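Heme-binding protein A (Haemophilus parasuis 29755, PDB 3TPA) probably binds glutathione, despite its heme-binding name, as a family 5 solute-binding protein that would serve bacterial uptake. Local coordinates at residues Val44-Gly49 with Asn500-Thr505; Tyr211-Ala216 with Ala506-Ser511; Val360-Asn365 with His391-Phe396. The protein carries 1 engineered substitution. One frame throughout, in Å; residues are numbered along the deposited sequence.

Interaction 1 of 3, residues Val44-Gly49 with Asn500-Thr505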
loop_
_atom_site.group_PDB
_atom_site.type_symbol
_atom_site.label_atom_id
_atom_site.label_comp_id
_atom_site.label_asym_id
_atom_site.label_seq_id
_atom_site.Cartn_x
_atom_site.Cartn_y
_atom_site.Cartn_z
ATOM N N VAL A 44 -17.125 2.870 -1.355
ATOM C CA VAL A 44 -16.605 4.195 -1.000
ATOM C C VAL A 44 -15.209 4.346 -1.605
ATOM O O VAL A 44 -14.529 3.348 -1.852
ATOM C CB VAL A 44 -16.553 4.405 0.531
ATOM C CG1 VAL A 44 -17.922 4.136 1.152
ATOM C CG2 VAL A 44 -15.480 3.493 1.173
ATOM N N GLU A 45 -14.782 5.582 -1.865
ATOM C CA GLU A 45 -13.514 5.827 -2.552
ATOM C C GLU A 45 -12.636 6.736 -1.706
ATOM O O GLU A 45 -13.150 7.555 -0.964
ATOM C CB GLU A 45 -13.772 6.543 -3.881
ATOM C CG GLU A 45 -14.873 5.937 -4.737
ATOM C CD GLU A 45 -14.378 4.791 -5.573
ATOM O OE1 GLU A 45 -15.057 4.430 -6.559
ATOM O OE2 GLU A 45 -13.299 4.255 -5.245
ATOM N N PHE A 46 -11.315 6.625 -1.836
ATOM C CA PHE A 46 -10.427 7.534 -1.102
ATOM C C PHE A 46 -10.527 8.952 -1.683
ATOM O O PHE A 46 -10.486 9.128 -2.893
ATOM C CB PHE A 46 -8.972 7.061 -1.185
ATOM C CG PHE A 46 -8.699 5.771 -0.447
ATOM C CD1 PHE A 46 -8.609 5.752 0.929
ATOM C CD2 PHE A 46 -8.500 4.590 -1.142
ATOM C CE1 PHE A 46 -8.353 4.576 1.599
ATOM C CE2 PHE A 46 -8.236 3.411 -0.479
ATOM C CZ PHE A 46 -8.158 3.405 0.899
ATOM N N LYS A 47 -10.674 9.960 -0.833
ATOM C CA LYS A 47 -10.602 11.340 -1.307
ATOM C C LYS A 47 -9.248 11.510 -1.983
ATOM O O LYS A 47 -8.276 10.883 -1.563
ATOM C CB LYS A 47 -10.747 12.337 -0.147
ATOM C CG LYS A 47 -12.157 12.421 0.440
ATOM C CD LYS A 47 -12.251 13.463 1.555
ATOM C CE LYS A 47 -13.697 13.728 1.962
ATOM N NZ LYS A 47 -14.483 14.417 0.891
ATOM N N ALA A 48 -9.187 12.328 -3.036
ATOM C CA ALA A 48 -7.945 12.529 -3.791
ATOM C C ALA A 48 -6.782 12.939 -2.889
ATOM O O ALA A 48 -6.896 13.868 -2.095
ATOM C CB ALA A 48 -8.147 13.561 -4.895
ATOM N N GLY A 49 -5.672 12.218 -3.001
ATOM C CA GLY A 49 -4.472 12.528 -2.239
ATOM C C GLY A 49 -4.546 12.179 -0.763
ATOM O O GLY A 49 -3.630 12.474 -0.003
ATOM N N ASN A 500 -1.556 9.982 -5.416
ATOM C CA ASN A 500 -2.317 9.109 -4.536
ATOM C C ASN A 500 -1.360 8.493 -3.509
ATOM O O ASN A 500 -0.322 7.965 -3.878
ATOM C CB ASN A 500 -3.004 8.034 -5.393
ATOM C CG ASN A 500 -3.731 6.977 -4.573
ATOM O OD1 ASN A 500 -3.351 6.669 -3.444
ATOM N ND2 ASN A 500 -4.776 6.404 -5.153
ATOM N N PRO A 501 -1.707 8.555 -2.210
ATOM C CA PRO A 501 -0.815 8.038 -1.158
ATOM C C PRO A 501 -0.412 6.575 -1.385
ATOM O O PRO A 501 0.685 6.152 -1.017
ATOM C CB PRO A 501 -1.664 8.154 0.116
ATOM C CG PRO A 501 -2.708 9.161 -0.189
ATOM C CD PRO A 501 -2.998 9.006 -1.666
ATOM N N PHE A 502 -1.297 5.807 -2.007
ATOM C CA PHE A 502 -1.034 4.384 -2.253
ATOM C C PHE A 502 -0.187 4.143 -3.495
ATOM O O PHE A 502 0.257 3.027 -3.743
ATOM C CB PHE A 502 -2.350 3.610 -2.310
ATOM C CG PHE A 502 -3.170 3.768 -1.066
ATOM C CD1 PHE A 502 -2.829 3.082 0.086
ATOM C CD2 PHE A 502 -4.252 4.629 -1.034
ATOM C CE1 PHE A 502 -3.569 3.230 1.259
ATOM C CE2 PHE A 502 -5.010 4.786 0.126
ATOM C CZ PHE A 502 -4.658 4.094 1.288
ATOM N N GLY A 503 0.056 5.209 -4.250
ATOM C CA GLY A 503 0.912 5.156 -5.429
ATOM C C GLY A 503 0.173 5.012 -6.753
ATOM O O GLY A 503 0.791 5.060 -7.822
ATOM N N TYR A 504 -1.146 4.844 -6.714
ATOM C CA TYR A 504 -1.873 4.604 -7.970
ATOM C C TYR A 504 -2.048 5.867 -8.783
ATOM O O TYR A 504 -1.914 6.973 -8.258
ATOM C CB TYR A 504 -3.226 3.940 -7.700
ATOM C CG TYR A 504 -3.049 2.677 -6.904
ATOM C CD1 TYR A 504 -2.291 1.624 -7.407
ATOM C CD2 TYR A 504 -3.607 2.548 -5.626
ATOM C CE1 TYR A 504 -2.099 0.468 -6.666
ATOM C CE2 TYR A 504 -3.429 1.394 -4.883
ATOM C CZ TYR A 504 -2.678 0.363 -5.402
ATOM O OH TYR A 504 -2.511 -0.770 -4.647
ATOM N N THR A 505 -2.372 5.703 -10.064
ATOM C CA THR A 505 -2.561 6.847 -10.960
ATOM C C THR A 505 -3.987 6.860 -11.546
ATOM O O THR A 505 -4.315 6.067 -12.431
ATOM C CB THR A 505 -1.565 6.804 -12.139
ATOM O OG1 THR A 505 -1.699 5.548 -12.810
ATOM C CG2 THR A 505 -0.110 6.942 -11.664
#
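F46 and F502 carry the apolar half of this contact, two phenyl rings meeting obliquely. CE2 of F502 sits 3.4 Å above the plane of the F46 ring, over its middle, and CZ of F46 is its nearest neighbour, 3.5 Å from F502 CE2. The ring planes open at 44°, with centroids 4.6 Å apart, so the pair is neither a stack nor an edge-to-face T: one corner of F502 presses into the face of F46. Both side chains have CG anti to the carbonyl carbon (chi1 -68° for F46), which swings each ring toward the other segment.

The second touch is backbone against ring. G49 O lies 3.4 Å from P501 CG, a van der Waals contact, while the same carbonyl oxygen accepts a hydrogen bond from R266.

Hydrogen bonds here work within 500-505 and set its shape. N500 OD1 takes the amide of F502, at 2.7 Å between F502 N and N500 OD1, an Asx turn laid over the type I turn N500-G503, which is closed by G503 N to N500 O. The two bonds fix the loop that offers P501 and F502.

P501 and F502 also touch L269 on strand 261-276, and F46 packs on V53 of the adjacent strand 53-63. The late loop therefore lies between the end of an edge strand of the five-stranded antiparallel sheet and a long strand of the six-stranded one. With only carbon surfaces and one carbonyl meeting directly, cohesion across 44-49 and 500-505 comes from dispersion and burial rather than from directional bonds.

Interaction 2 of 3, residues Tyr211-Ala216 with Ala506-Ser511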
loop_
_atom_site.group_PDB
_atom_site.type_symbol
_atom_site.label_atom_id
_atom_site.label_comp_id
_atom_site.label_asym_id
_atom_site.label_seq_id
_atom_site.Cartn_x
_atom_site.Cartn_y
_atom_site.Cartn_z
ATOM N N TYR A 211 -20.795 8.552 -16.956
ATOM C CA TYR A 211 -20.211 8.498 -15.615
ATOM C C TYR A 211 -20.985 9.348 -14.642
ATOM O O TYR A 211 -21.260 10.516 -14.913
ATOM C CB TYR A 211 -18.748 8.943 -15.635
ATOM C CG TYR A 211 -18.023 8.636 -14.344
ATOM C CD1 TYR A 211 -18.188 7.411 -13.708
ATOM C CD2 TYR A 211 -17.170 9.559 -13.772
ATOM C CE1 TYR A 211 -17.524 7.119 -12.534
ATOM C CE2 TYR A 211 -16.495 9.277 -12.603
ATOM C CZ TYR A 211 -16.680 8.063 -11.984
ATOM O OH TYR A 211 -15.998 7.798 -10.817
ATOM N N TRP A 212 -21.322 8.755 -13.498
ATOM C CA TRP A 212 -22.217 9.374 -12.531
ATOM C C TRP A 212 -21.697 10.688 -11.954
ATOM O O TRP A 212 -22.488 11.550 -11.582
ATOM C CB TRP A 212 -22.604 8.378 -11.404
ATOM C CG TRP A 212 -21.442 7.804 -10.623
ATOM C CD1 TRP A 212 -20.702 6.699 -10.943
ATOM C CD2 TRP A 212 -20.901 8.303 -9.393
ATOM N NE1 TRP A 212 -19.720 6.492 -9.999
ATOM C CE2 TRP A 212 -19.826 7.461 -9.035
ATOM C CE3 TRP A 212 -21.212 9.391 -8.564
ATOM C CZ2 TRP A 212 -19.064 7.666 -7.886
ATOM C CZ3 TRP A 212 -20.451 9.595 -7.423
ATOM C CH2 TRP A 212 -19.390 8.734 -7.095
ATOM N N LYS A 213 -20.378 10.832 -11.868
ATOM C CA LYS A 213 -19.745 12.047 -11.345
ATOM C C LYS A 213 -19.644 13.140 -12.417
ATOM O O LYS A 213 -19.175 14.245 -12.145
ATOM C CB LYS A 213 -18.323 11.743 -10.841
ATOM C CG LYS A 213 -18.189 11.362 -9.379
ATOM C CD LYS A 213 -16.727 11.050 -9.047
ATOM C CE LYS A 213 -16.267 11.746 -7.785
ATOM N NZ LYS A 213 -17.242 11.550 -6.685
ATOM N N GLY A 214 -20.075 12.821 -13.634
ATOM C CA GLY A 214 -19.882 13.705 -14.769
ATOM C C GLY A 214 -18.732 13.200 -15.619
ATOM O O GLY A 214 -17.765 12.655 -15.092
ATOM N N LYS A 215 -18.842 13.377 -16.931
ATOM C CA LYS A 215 -17.851 12.881 -17.880
ATOM C C LYS A 215 -16.458 13.484 -17.670
ATOM O O LYS A 215 -16.327 14.673 -17.402
ATOM C CB LYS A 215 -18.326 13.153 -19.305
ATOM C CG LYS A 215 -17.205 13.235 -20.312
ATOM C CD LYS A 215 -17.683 13.799 -21.631
ATOM C CE LYS A 215 -17.979 12.677 -22.595
ATOM N NZ LYS A 215 -16.787 11.804 -22.787
ATOM N N ALA A 216 -15.428 12.650 -17.800
ATOM C CA ALA A 216 -14.035 13.071 -17.635
ATOM C C ALA A 216 -13.616 14.099 -18.677
ATOM O O ALA A 216 -14.163 14.140 -19.777
ATOM C CB ALA A 216 -13.106 11.878 -17.709
ATOM N N ALA A 506 -4.826 7.763 -11.060
ATOM C CA ALA A 506 -6.166 7.947 -11.619
ATOM C C ALA A 506 -6.178 9.170 -12.535
ATOM O O ALA A 506 -5.615 10.207 -12.200
ATOM C CB ALA A 506 -7.217 8.097 -10.502
ATOM N N PHE A 507 -6.798 9.044 -13.701
ATOM C CA PHE A 507 -6.789 10.128 -14.673
ATOM C C PHE A 507 -8.116 10.876 -14.786
ATOM O O PHE A 507 -8.221 11.847 -15.531
ATOM C CB PHE A 507 -6.256 9.633 -16.020
ATOM C CG PHE A 507 -4.854 9.086 -15.929
ATOM C CD1 PHE A 507 -3.783 9.934 -15.664
ATOM C CD2 PHE A 507 -4.609 7.736 -16.074
ATOM C CE1 PHE A 507 -2.496 9.445 -15.563
ATOM C CE2 PHE A 507 -3.324 7.235 -15.969
ATOM C CZ PHE A 507 -2.261 8.093 -15.710
ATOM N N TYR A 508 -9.120 10.448 -14.022
ATOM C CA TYR A 508 -10.346 11.231 -13.899
ATOM C C TYR A 508 -10.007 12.544 -13.217
ATOM O O TYR A 508 -9.193 12.572 -12.306
ATOM C CB TYR A 508 -11.410 10.494 -13.079
ATOM C CG TYR A 508 -12.723 11.250 -13.039
ATOM C CD1 TYR A 508 -13.546 11.312 -14.171
ATOM C CD2 TYR A 508 -13.126 11.927 -11.894
ATOM C CE1 TYR A 508 -14.744 12.008 -14.149
ATOM C CE2 TYR A 508 -14.319 12.628 -11.862
ATOM C CZ TYR A 508 -15.121 12.663 -12.996
ATOM O OH TYR A 508 -16.304 13.355 -12.968
ATOM N N GLY A 509 -10.630 13.633 -13.645
ATOM C CA GLY A 509 -10.320 14.931 -13.064
ATOM C C GLY A 509 -9.080 15.587 -13.665
ATOM O O GLY A 509 -8.776 16.740 -13.373
ATOM N N VAL A 510 -8.362 14.855 -14.510
ATOM C CA VAL A 510 -7.163 15.395 -15.156
ATOM C C VAL A 510 -7.492 16.013 -16.522
ATOM O O VAL A 510 -8.345 15.510 -17.262
ATOM C CB VAL A 510 -6.068 14.318 -15.325
ATOM C CG1 VAL A 510 -4.891 14.856 -16.135
ATOM C CG2 VAL A 510 -5.592 13.810 -13.971
ATOM N N SER A 511 -6.796 17.100 -16.849
ATOM C CA SER A 511 -6.995 17.798 -18.116
ATOM C C SER A 511 -5.666 18.124 -18.794
ATOM O O SER A 511 -4.619 18.110 -18.146
ATOM C CB SER A 511 -7.813 19.077 -17.905
ATOM O OG SER A 511 -7.196 19.931 -16.963
#
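Y508 reaches across to the turn at Y211-G214 with CG anti to its backbone N (chi1 -175°), which carries the whole ring out of the type II turn F507-V510 and into the bend of 211-216. Y211 shares that first torsion, but its ring is turned differently about chi2, and the two phenols make a T-shaped pair. The CD2-CE2 edge of Y211 points at one face of Y508, planes 78° apart, with Y211 CD2 3.5 Å from Y508 CE1. A216 adds its methyl obliquely, A216 CB to Y508 CD1 being 3.6 Å.

The phenol end is gripped by the backbone. Y508 OH donates to G214 O at 2.7 Å, arriving at 131° to the C=O and tilted from the carbonyl plane, while that oxygen lies in the plane of the Y508 ring. A second carbonyl, K213 O, and K213 CB lie 3.1 and 3.3 Å from Y508 OH.

Y211 OH is held by N41, and P191 touches both tyrosines. Y508 joins the loop before strand 511-512 to the loop between strands 202-207 and 220-225. Its hydrogen bond sets where the hydroxyl ends, and the edge of Y211 restricts how the ring can turn.

Interaction 3 of 3, residues Val360-Asn365 with His391-Phe396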
loop_
_atom_site.group_PDB
_atom_site.type_symbol
_atom_site.label_atom_id
_atom_site.label_comp_id
_atom_site.label_asym_id
_atom_site.label_seq_id
_atom_site.Cartn_x
_atom_site.Cartn_y
_atom_site.Cartn_z
ATOM N N VAL A 360 16.705 -9.326 -1.698
ATOM C CA VAL A 360 15.837 -8.930 -2.804
ATOM C C VAL A 360 15.347 -7.510 -2.589
ATOM O O VAL A 360 14.564 -7.261 -1.672
ATOM C CB VAL A 360 14.623 -9.853 -2.921
ATOM C CG1 VAL A 360 13.620 -9.304 -3.930
ATOM C CG2 VAL A 360 15.061 -11.252 -3.320
ATOM N N VAL A 361 15.800 -6.583 -3.431
ATOM C CA VAL A 361 15.478 -5.173 -3.247
ATOM C C VAL A 361 13.982 -4.880 -3.370
ATOM O O VAL A 361 13.286 -5.436 -4.223
ATOM C CB VAL A 361 16.268 -4.273 -4.198
ATOM C CG1 VAL A 361 17.758 -4.496 -4.004
ATOM C CG2 VAL A 361 15.876 -4.553 -5.638
ATOM N N ARG A 362 13.501 -4.022 -2.474
ATOM C CA ARG A 362 12.137 -3.537 -2.502
ATOM C C ARG A 362 12.185 -2.023 -2.482
ATOM O O ARG A 362 13.194 -1.442 -2.076
ATOM C CB ARG A 362 11.351 -4.060 -1.300
ATOM C CG ARG A 362 11.183 -5.565 -1.279
ATOM C CD ARG A 362 10.090 -6.012 -2.211
ATOM N NE ARG A 362 9.993 -7.463 -2.261
ATOM C CZ ARG A 362 10.253 -8.199 -3.336
ATOM N NH1 ARG A 362 10.619 -7.618 -4.470
ATOM N NH2 ARG A 362 10.141 -9.519 -3.284
ATOM N N PRO A 363 11.107 -1.378 -2.954
ATOM C CA PRO A 363 11.025 0.087 -2.988
ATOM C C PRO A 363 11.290 0.705 -1.620
ATOM O O PRO A 363 11.934 1.742 -1.550
ATOM C CB PRO A 363 9.581 0.341 -3.429
ATOM C CG PRO A 363 9.272 -0.843 -4.316
ATOM C CD PRO A 363 9.987 -2.009 -3.679
ATOM N N SER A 364 10.819 0.065 -0.552
ATOM C CA SER A 364 11.062 0.574 0.804
ATOM C C SER A 364 12.550 0.731 1.099
ATOM O O SER A 364 12.941 1.596 1.883
ATOM C CB SER A 364 10.379 -0.295 1.875
ATOM O OG SER A 364 10.780 -1.654 1.820
ATOM N N ASN A 365 13.374 -0.124 0.494
ATOM C CA ASN A 365 14.837 -0.001 0.637
ATOM C C ASN A 365 15.595 -0.521 -0.587
ATOM O O ASN A 365 15.768 -1.730 -0.745
ATOM C CB ASN A 365 15.333 -0.695 1.929
ATOM C CG ASN A 365 16.776 -0.348 2.259
ATOM O OD1 ASN A 365 17.532 0.055 1.375
ATOM N ND2 ASN A 365 17.167 -0.494 3.534
ATOM N N HIS A 391 21.611 -14.508 2.835
ATOM C CA HIS A 391 20.705 -15.650 2.751
ATOM C C HIS A 391 19.883 -15.503 1.482
ATOM O O HIS A 391 19.722 -14.393 0.982
ATOM C CB HIS A 391 19.724 -15.661 3.943
ATOM C CG HIS A 391 20.311 -16.159 5.227
ATOM N ND1 HIS A 391 20.603 -17.491 5.447
ATOM C CD2 HIS A 391 20.641 -15.509 6.365
ATOM C CE1 HIS A 391 21.107 -17.633 6.659
ATOM N NE2 HIS A 391 21.139 -16.447 7.238
ATOM N N GLU A 392 19.356 -16.606 0.955
ATOM C CA GLU A 392 18.404 -16.533 -0.146
ATOM C C GLU A 392 17.072 -16.016 0.383
ATOM O O GLU A 392 16.761 -16.188 1.550
ATOM C CB GLU A 392 18.195 -17.901 -0.801
ATOM C CG GLU A 392 19.423 -18.467 -1.500
ATOM C CD GLU A 392 20.121 -19.528 -0.675
ATOM O OE1 GLU A 392 20.800 -19.165 0.308
ATOM O OE2 GLU A 392 19.984 -20.725 -1.006
ATOM N N TRP A 393 16.289 -15.410 -0.497
ATOM C CA TRP A 393 15.031 -14.743 -0.133
ATOM C C TRP A 393 14.178 -15.574 0.815
ATOM O O TRP A 393 13.862 -15.128 1.919
ATOM C CB TRP A 393 14.240 -14.391 -1.400
ATOM C CG TRP A 393 12.964 -13.588 -1.215
ATOM C CD1 TRP A 393 11.753 -13.841 -1.801
ATOM C CD2 TRP A 393 12.783 -12.400 -0.425
ATOM N NE1 TRP A 393 10.833 -12.893 -1.423
ATOM C CE2 TRP A 393 11.437 -11.996 -0.584
ATOM C CE3 TRP A 393 13.620 -11.643 0.398
ATOM C CZ2 TRP A 393 10.913 -10.877 0.058
ATOM C CZ3 TRP A 393 13.097 -10.528 1.028
ATOM C CH2 TRP A 393 11.757 -10.158 0.857
ATOM N N ALA A 394 13.815 -16.784 0.401
ATOM C CA ALA A 394 12.956 -17.628 1.224
ATOM C C ALA A 394 13.536 -17.941 2.601
ATOM O O ALA A 394 12.801 -17.933 3.587
ATOM C CB ALA A 394 12.599 -18.921 0.488
ATOM N N ASP A 395 14.841 -18.220 2.668
ATOM C CA ASP A 395 15.486 -18.538 3.942
ATOM C C ASP A 395 15.495 -17.321 4.842
ATOM O O ASP A 395 15.187 -17.408 6.027
ATOM C CB ASP A 395 16.931 -19.026 3.752
ATOM C CG ASP A 395 17.007 -20.455 3.250
ATOM O OD1 ASP A 395 16.050 -21.217 3.483
ATOM O OD2 ASP A 395 18.027 -20.814 2.616
ATOM N N PHE A 396 15.868 -16.195 4.253
ATOM C CA PHE A 396 15.926 -14.907 4.937
ATOM C C PHE A 396 14.612 -14.665 5.663
ATOM O O PHE A 396 14.582 -14.368 6.856
ATOM C CB PHE A 396 16.188 -13.813 3.894
ATOM C CG PHE A 396 16.099 -12.400 4.426
ATOM C CD1 PHE A 396 17.153 -11.835 5.118
ATOM C CD2 PHE A 396 14.961 -11.626 4.188
ATOM C CE1 PHE A 396 17.074 -10.522 5.588
ATOM C CE2 PHE A 396 14.869 -10.319 4.647
ATOM C CZ PHE A 396 15.931 -9.765 5.343
#
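Two first torsions bring V360 and W393 together. In W393, CG lies anti to the backbone N (chi1 -175°), which carries the indole from the first turn of its helix toward 360-365; in V360, CG2 is anti to the carbonyl carbon, which turns that methyl to the root of the indole. W393 is modelled in two conformers, and what follows holds for one of them.

V360 CG2 rests 3.8 Å from W393 CB, while V360 CB stands over the six-membered ring, 4.2 Å from its centroid and 22° off the normal, a CH-pi contact on the face. R362 approaches from the same side of the indole, toward its CZ2 rim. Bent at chi2 (-79°), its chain folds back along the loop and delivers NH2 to 3.7 Å from W393 CZ2, with guanidinium and indole planes perpendicular. The approach is oblique, so any electrostatic gain from the ring is probably modest. Within the loop, V360 CG1 sits above one face of the guanidinium, toward its rim, 3.1 Å from the plane.

Both segments follow the carboxyl ends of neighbouring parallel strands in the six-stranded mixed sheet. Strand 351-356, helix 368-381 and strand 384-389 form a beta-alpha-beta crossover: 360-365 leads into its helix, and 391-396 leaves its second strand to start helix 393-401. E392 is the N-cap, and the first helical bond runs from F396 N to E392 O.

The loop has its own bracing: N365 N bonds to R362 O at 2.9 Å, and N365 ND2 reaches T371 on the next helix. Q358 and P359, just upstream of V360, touch both W393 and F396, and F396 meets the ring of Y410 on strand 407-413, while R362 stays exposed at the surface.

Along the chain the segments run 44-49, 211-216, 360-365, 391-396, 500-505, 506-511, so interactions 1 and 2 cross while interaction 3 closes a short local loop between them. Interactions 1 and 2 lie 14 Å apart between centres and use consecutive pieces of the loop between strands 494-495 and 511-512; N41 bonds to both E45 and Y211. That loop thereby joins widely separated parts of the chain. Interaction 3 lies just past the ends of strands 351-356 and 384-389 of the six-stranded sheet, which interaction 1 also borders through strand 261-276. Its centre is about 27 Å from that of interaction 1 and 39 Å from that of interaction 2, across the chain's centre from the latter.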